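Local coordinates for protein Bd3460 (PDB 5CEC) that binds the predatory endopeptidase Bd3459 through a stack of ankyrin repeats and, as an immunity protein, probably protects the predator itself during cell invasion, at residues Asn57-Asp60 / Met64-Leu67; Arg137-Asn142 / Glu165-Ala170. All blocks are in the same frame, centred on the assembly; numbering follows the deposited sequence.

Contact 1. Residues Asn57-Asp60 / Met64-Leu67; sequences NAQD and MTPL
Asp60 and Met64 close the tight loop that leads into helix 66-72 of this ankyrin-repeat protein, just ahead of the Thr-Pro-Leu sequence (Thr65 to Leu67) characteristic of the repeat. Two hydrogen bonds join the pair. Backbone N of Asp60 gives its hydrogen to Met64 O at 3.0 Å, and N of Met64 returns one to the carboxylate oxygen OD1 of Asp60 at 2.9 Å. The second bond meets OD1 from above the carboxylate plane, 51° out of it. With chi1 at 77°, CG of Asp60 sits between its own backbone N and carbonyl carbon, which turns the carboxylate back over the loop. Thr62 N also donates to OD1 in an Asx turn, so two backbone N-H groups grip this one oxygen. A CA-H...O contact adds to the polar set, Gln59 CA lying 3.3 Å from Met64 O. Apolar contact comes from Gln59 and Thr65, which run side by side with CG of Gln59 3.6 Å from CG2 of Thr65. The hydroxyl of Thr65, the N-cap residue, instead caps Met68 N. One water bridges the carbonyls, 2.8 Å from Ala58 O and 2.7 Å from Met64 O.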
ATOM      1  N   ASN B  57       3.400 -28.096  -6.967  1.00 24.24           N
ATOM      2  CA  ASN B  57       4.441 -27.752  -7.925  1.00 23.33           C
ATOM      3  C   ASN B  57       3.923 -27.633  -9.353  1.00 22.87           C
ATOM      4  O   ASN B  57       4.704 -27.317 -10.246  1.00 24.77           O
ATOM      5  CB  ASN B  57       5.581 -28.776  -7.844  1.00 23.13           C
ATOM      6  CG  ASN B  57       6.364 -28.675  -6.557  1.00 23.59           C
ATOM      7  OD1 ASN B  57       6.508 -27.587  -5.971  1.00 22.65           O
ATOM      8  ND2 ASN B  57       6.880 -29.810  -6.094  1.00 27.46           N
ATOM      9  N   ALA B  58       2.639 -27.938  -9.592  1.00 22.19           N
ATOM     10  CA  ALA B  58       2.087 -27.760 -10.937  1.00 21.86           C
ATOM     11  C   ALA B  58       2.040 -26.279 -11.338  1.00 22.32           C
ATOM     12  O   ALA B  58       1.732 -25.391 -10.524  1.00 24.45           O
ATOM     13  CB  ALA B  58       0.712 -28.403 -11.057  1.00 24.62           C
ATOM     14  N   GLN B  59       2.379 -26.028 -12.597  1.00 21.51           N
ATOM     15  CA  GLN B  59       2.453 -24.678 -13.116  1.00 21.50           C
ATOM     16  C   GLN B  59       1.308 -24.401 -14.079  1.00 22.73           C
ATOM     17  O   GLN B  59       0.877 -25.286 -14.837  1.00 24.59           O
ATOM     18  CB  GLN B  59       3.803 -24.474 -13.787  1.00 19.80           C
ATOM     19  CG  GLN B  59       4.942 -24.396 -12.786  1.00 18.93           C
ATOM     20  CD  GLN B  59       6.304 -24.537 -13.428  1.00 19.19           C
ATOM     21  OE1 GLN B  59       6.781 -25.650 -13.697  1.00 20.73           O
ATOM     22  NE2 GLN B  59       6.931 -23.406 -13.710  1.00 18.90           N
ATOM     23  N   ASP B  60       0.849 -23.151 -14.073  1.00 22.59           N
ATOM     24  CA  ASP B  60      -0.252 -22.742 -14.904  1.00 22.44           C
ATOM     25  C   ASP B  60       0.229 -22.333 -16.297  1.00 22.93           C
ATOM     26  O   ASP B  60       1.399 -22.546 -16.648  1.00 21.77           O
ATOM     27  CB  ASP B  60      -1.088 -21.676 -14.192  1.00 23.28           C
ATOM     28  CG  ASP B  60      -0.477 -20.296 -14.192  1.00 22.75           C
ATOM     29  OD1 ASP B  60       0.603 -20.084 -14.742  1.00 22.54           O
ATOM     30  OD2 ASP B  60      -1.144 -19.404 -13.633  1.00 25.10           O
ATOM     31  N   MET B  64       3.254 -20.085 -13.612  1.00 17.98           N
ATOM     32  CA  MET B  64       3.141 -19.710 -12.201  1.00 18.26           C
ATOM     33  C   MET B  64       2.758 -20.883 -11.325  1.00 18.39           C
ATOM     34  O   MET B  64       1.935 -21.737 -11.700  1.00 21.00           O
ATOM     35  CB  MET B  64       2.097 -18.605 -12.017  1.00 18.60           C
ATOM     36  CG  MET B  64       2.390 -17.328 -12.791  1.00 17.60           C
ATOM     37  SD  MET B  64       3.816 -16.435 -12.156  1.00 18.16           S
ATOM     38  CE  MET B  64       3.152 -15.740 -10.643  1.00 18.30           C
ATOM     39  N   THR B  65       3.302 -20.861 -10.130  1.00 17.88           N
ATOM     40  CA  THR B  65       2.937 -21.748  -9.032  1.00 18.89           C
ATOM     41  C   THR B  65       2.256 -20.951  -7.921  1.00 18.97           C
ATOM     42  O   THR B  65       2.357 -19.723  -7.870  1.00 18.00           O
ATOM     43  CB  THR B  65       4.183 -22.352  -8.403  1.00 18.63           C
ATOM     44  OG1 THR B  65       5.016 -21.294  -7.904  1.00 18.21           O
ATOM     45  CG2 THR B  65       4.947 -23.213  -9.406  1.00 19.95           C
ATOM     46  N   PRO B  66       1.607 -21.653  -6.979  1.00 19.19           N
ATOM     47  CA  PRO B  66       1.121 -20.985  -5.771  1.00 19.75           C
ATOM     48  C   PRO B  66       2.191 -20.177  -5.060  1.00 18.09           C
ATOM     49  O   PRO B  66       1.910 -19.064  -4.571  1.00 18.50           O
ATOM     50  CB  PRO B  66       0.660 -22.159  -4.893  1.00 20.97           C
ATOM     51  CG  PRO B  66       0.250 -23.197  -5.881  1.00 20.89           C
ATOM     52  CD  PRO B  66       1.175 -23.067  -7.040  1.00 19.58           C
ATOM     53  N   LEU B  67       3.382 -20.742  -4.917  1.00 16.83           N
ATOM     54  CA  LEU B  67       4.436 -20.042  -4.195  1.00 17.10           C
ATOM     55  C   LEU B  67       4.805 -18.730  -4.876  1.00 16.95           C
ATOM     56  O   LEU B  67       5.050 -17.725  -4.194  1.00 16.10           O
ATOM     57  CB  LEU B  67       5.672 -20.941  -4.058  1.00 16.32           C
ATOM     58  CG  LEU B  67       6.793 -20.359  -3.206  1.00 16.68           C
ATOM     59  CD1 LEU B  67       6.382 -20.228  -1.764  1.00 17.53           C
ATOM     60  CD2 LEU B  67       8.065 -21.155  -3.351  1.00 17.62           C
TER
HETATM   61  O   HOH W   1      -0.006 -23.187 -10.568  1.00 29.66           O

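Contact 2. Residues Arg137-Asn142 / Glu165-Ala170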
ATOM      1  N   ARG B 137      19.225  -6.147  -8.046  1.00 12.96           N
ATOM      2  CA  ARG B 137      17.923  -5.600  -7.780  1.00 13.50           C
ATOM      3  C   ARG B 137      17.768  -5.275  -6.291  1.00 13.88           C
ATOM      4  O   ARG B 137      17.269  -4.204  -5.905  1.00 15.09           O
ATOM      5  CB  ARG B 137      16.820  -6.536  -8.298  1.00 14.14           C
ATOM      6  CG  ARG B 137      15.414  -5.967  -8.176  1.00 14.01           C
ATOM      7  CD  ARG B 137      15.193  -4.638  -8.887  1.00 14.20           C
ATOM      8  NE  ARG B 137      15.702  -4.687 -10.263  1.00 14.35           N
ATOM      9  CZ  ARG B 137      15.053  -5.184 -11.324  1.00 13.80           C
ATOM     10  NH1 ARG B 137      13.799  -5.574 -11.222  1.00 13.77           N
ATOM     11  NH2 ARG B 137      15.678  -5.281 -12.484  1.00 13.96           N
ATOM     12  N   ALA B 138      18.176  -6.206  -5.430  1.00 13.77           N
ATOM     13  CA  ALA B 138      18.177  -5.948  -3.975  1.00 14.78           C
ATOM     14  C   ALA B 138      19.110  -4.793  -3.594  1.00 14.77           C
ATOM     15  O   ALA B 138      18.767  -3.960  -2.762  1.00 16.45           O
ATOM     16  CB  ALA B 138      18.559  -7.210  -3.233  1.00 15.64           C
ATOM     17  N   ALA B 139      20.268  -4.705  -4.235  1.00 14.94           N
ATOM     18  CA  ALA B 139      21.236  -3.658  -3.903  1.00 15.98           C
ATOM     19  C   ALA B 139      20.706  -2.281  -4.118  1.00 16.47           C
ATOM     20  O   ALA B 139      21.028  -1.364  -3.373  1.00 18.29           O
ATOM     21  CB  ALA B 139      22.538  -3.839  -4.677  1.00 17.43           C
ATOM     22  N   GLN B 140      19.871  -2.100  -5.125  1.00 14.53           N
ATOM     23  CA  GLN B 140      19.297  -0.788  -5.352  1.00 15.58           C
ATOM     24  C   GLN B 140      18.258  -0.415  -4.317  1.00 16.53           C
ATOM     25  O   GLN B 140      17.955   0.745  -4.185  1.00 20.17           O
ATOM     26  CB  GLN B 140      18.670  -0.683  -6.730  1.00 17.25           C
ATOM     27  CG  GLN B 140      19.660  -0.630  -7.878  1.00 17.50           C
ATOM     28  CD  GLN B 140      19.004  -0.193  -9.186  1.00 16.77           C
ATOM     29  OE1 GLN B 140      18.726  -1.046 -10.040  1.00 17.20           O
ATOM     30  NE2 GLN B 140      18.744   1.078  -9.361  1.00 18.32           N
ATOM     31  N   ASN B 141      17.699  -1.373  -3.586  1.00 14.50           N
ATOM     32  CA  ASN B 141      16.446  -1.178  -2.858  1.00 15.69           C
ATOM     33  C   ASN B 141      16.417  -1.617  -1.405  1.00 17.31           C
ATOM     34  O   ASN B 141      15.709  -1.001  -0.634  1.00 21.90           O
ATOM     35  CB  ASN B 141      15.318  -1.884  -3.617  1.00 16.34           C
ATOM     36  CG  ASN B 141      15.033  -1.217  -4.935  1.00 17.94           C
ATOM     37  OD1 ASN B 141      14.596  -0.061  -4.979  1.00 19.52           O
ATOM     38  ND2 ASN B 141      15.362  -1.896  -6.025  1.00 16.06           N
ATOM     39  N   ASN B 142      17.058  -2.725  -1.030  1.00 17.33           N
ATOM     40  CA  ASN B 142      16.947  -3.238   0.333  1.00 17.35           C
ATOM     41  C   ASN B 142      18.265  -3.816   0.771  1.00 17.05           C
ATOM     42  O   ASN B 142      18.646  -4.897   0.343  1.00 18.57           O
ATOM     43  CB  ASN B 142      15.821  -4.278   0.433  1.00 17.29           C
ATOM     44  CG  ASN B 142      15.526  -4.659   1.860  1.00 17.84           C
ATOM     45  OD1 ASN B 142      16.309  -5.380   2.492  1.00 18.28           O
ATOM     46  ND2 ASN B 142      14.416  -4.142   2.398  1.00 20.13           N
ATOM     47  N   GLU B 165      27.065  -5.246 -16.685  1.00 15.57           N
ATOM     48  CA  GLU B 165      27.016  -4.313 -15.565  1.00 15.93           C
ATOM     49  C   GLU B 165      26.758  -5.043 -14.265  1.00 15.73           C
ATOM     50  O   GLU B 165      25.981  -5.998 -14.213  1.00 16.02           O
ATOM     51  CB  GLU B 165      25.908  -3.272 -15.814  1.00 15.55           C
ATOM     52  CG  GLU B 165      26.262  -2.365 -16.974  1.00 17.45           C
ATOM     53  CD  GLU B 165      25.358  -1.156 -17.142  1.00 16.31           C
ATOM     54  OE1 GLU B 165      24.314  -1.062 -16.449  1.00 16.72           O
ATOM     55  OE2 GLU B 165      25.686  -0.307 -17.992  1.00 18.57           O
ATOM     56  N   THR B 166      27.418  -4.571 -13.211  1.00 16.17           N
ATOM     57  CA  THR B 166      27.188  -4.987 -11.838  1.00 15.16           C
ATOM     58  C   THR B 166      26.366  -3.936 -11.105  1.00 14.95           C
ATOM     59  O   THR B 166      26.000  -2.880 -11.650  1.00 15.85           O
ATOM     60  CB  THR B 166      28.538  -5.164 -11.145  1.00 16.11           C
ATOM     61  OG1 THR B 166      29.205  -3.903 -11.183  1.00 16.80           O
ATOM     62  CG2 THR B 166      29.374  -6.213 -11.853  1.00 18.00           C
ATOM     63  N   ALA B 167      26.055  -4.231  -9.854  1.00 14.25           N
ATOM     64  CA  ALA B 167      25.303  -3.295  -8.994  1.00 14.54           C
ATOM     65  C   ALA B 167      25.926  -1.926  -8.912  1.00 14.36           C
ATOM     66  O   ALA B 167      25.215  -0.930  -8.821  1.00 14.87           O
ATOM     67  CB  ALA B 167      25.140  -3.874  -7.606  1.00 15.45           C
ATOM     68  N   LEU B 168      27.260  -1.871  -8.951  1.00 13.60           N
ATOM     69  CA  LEU B 168      27.945  -0.577  -8.931  1.00 14.76           C
ATOM     70  C   LEU B 168      27.458   0.347 -10.038  1.00 14.15           C
ATOM     71  O   LEU B 168      27.363   1.552  -9.831  1.00 14.52           O
ATOM     72  CB  LEU B 168      29.461  -0.777  -9.001  1.00 15.36           C
ATOM     73  CG  LEU B 168      30.283   0.477  -8.683  1.00 17.58           C
ATOM     74  CD1 LEU B 168      30.194   0.835  -7.204  1.00 19.51           C
ATOM     75  CD2 LEU B 168      31.737   0.248  -9.020  1.00 18.40           C
ATOM     76  N   PHE B 169      27.182  -0.213 -11.207  1.00 14.42           N
ATOM     77  CA  PHE B 169      26.691   0.577 -12.345  1.00 14.12           C
ATOM     78  C   PHE B 169      25.276   1.093 -12.090  1.00 14.26           C
ATOM     79  O   PHE B 169      24.947   2.245 -12.411  1.00 15.43           O
ATOM     80  CB  PHE B 169      26.681  -0.287 -13.618  1.00 15.18           C
ATOM     81  CG  PHE B 169      28.033  -0.538 -14.196  1.00 15.36           C
ATOM     82  CD1 PHE B 169      28.951  -1.394 -13.594  1.00 16.27           C
ATOM     83  CD2 PHE B 169      28.398   0.075 -15.371  1.00 16.14           C
ATOM     84  CE1 PHE B 169      30.176  -1.605 -14.168  1.00 15.69           C
ATOM     85  CE2 PHE B 169      29.623  -0.131 -15.947  1.00 16.69           C
ATOM     86  CZ  PHE B 169      30.519  -0.988 -15.356  1.00 16.75           C
ATOM     87  N   ALA B 170      24.406   0.235 -11.552  1.00 14.01           N
ATOM     88  CA  ALA B 170      23.034   0.659 -11.284  1.00 14.68           C
ATOM     89  C   ALA B 170      22.968   1.786 -10.271  1.00 14.82           C
ATOM     90  O   ALA B 170      22.245   2.753 -10.446  1.00 14.90           O
ATOM     91  CB  ALA B 170      22.214  -0.527 -10.804  1.00 15.80           C
TER
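Ala139 and Gln140 of helix 134-141 meet Ala167 and Ala170 of helix 167-174, neighbouring helices in the ankyrin-repeat stack. At the start of the first segment the CB of Arg137 is directed away from residues 165-170. Ala139 points toward helix 167-174, and its CB touches CB of Ala167 at 3.9 Å. The small methyls let the backbones come close here, with the CA atoms of Ala139 and Ala167 6.5 Å apart. Leu183 of helix 177-185 packs on both alanines. Gln140 reaches over by its length: CG is anti to the carbonyl carbon (chi1 -72°) and the chain then runs extended, which brings the flat amide up against Ala170. The methyl CB of Ala170 rests on the amide face, 3.6 Å from CD and equally 3.6 Å from OE1 of Gln140. Further back along the same side chain, CG of Gln140 lies 3.9 Å from this methyl, so Ala170 is met by the aliphatic part of the glutamine as well as by its amide. Gln400 of the Bd3459 chain packs on Gln140 too. The amide of Asn141 folds back on the preceding turn, its ND2 donating to Arg137 O at 3.0 Å in the carbonyl plane. The same ND2 also bonds to Gln400 OE1 of Bd3459, and ND2 of Asn142 to Ser345 OG of that chain. No hydrogen bond or salt bridge joins the two segments, so the contact rests on the fit of methyl to methyl and of methyl to amide face, with no polar bond to fix it.

Overall arrangement
Both contacts belong to the same ankyrin stack but lie on opposite sides of the chain's centre, about 29 Å apart between their centres. Contact 1 is local and partly buried: it ties a loop to the start of the helix that follows it, and backbone bonds, a carboxylate and a water do most of the work. Contact 2 is buried, nearer the middle of the chain, and joins two separate helices by van der Waals packing alone. No helix is shared between them. The Bd3459 chain comes near both: it packs on Met64 of contact 1, packs on Gln140 of contact 2 and hydrogen-bonds to Asn141 and Asn142 beside it.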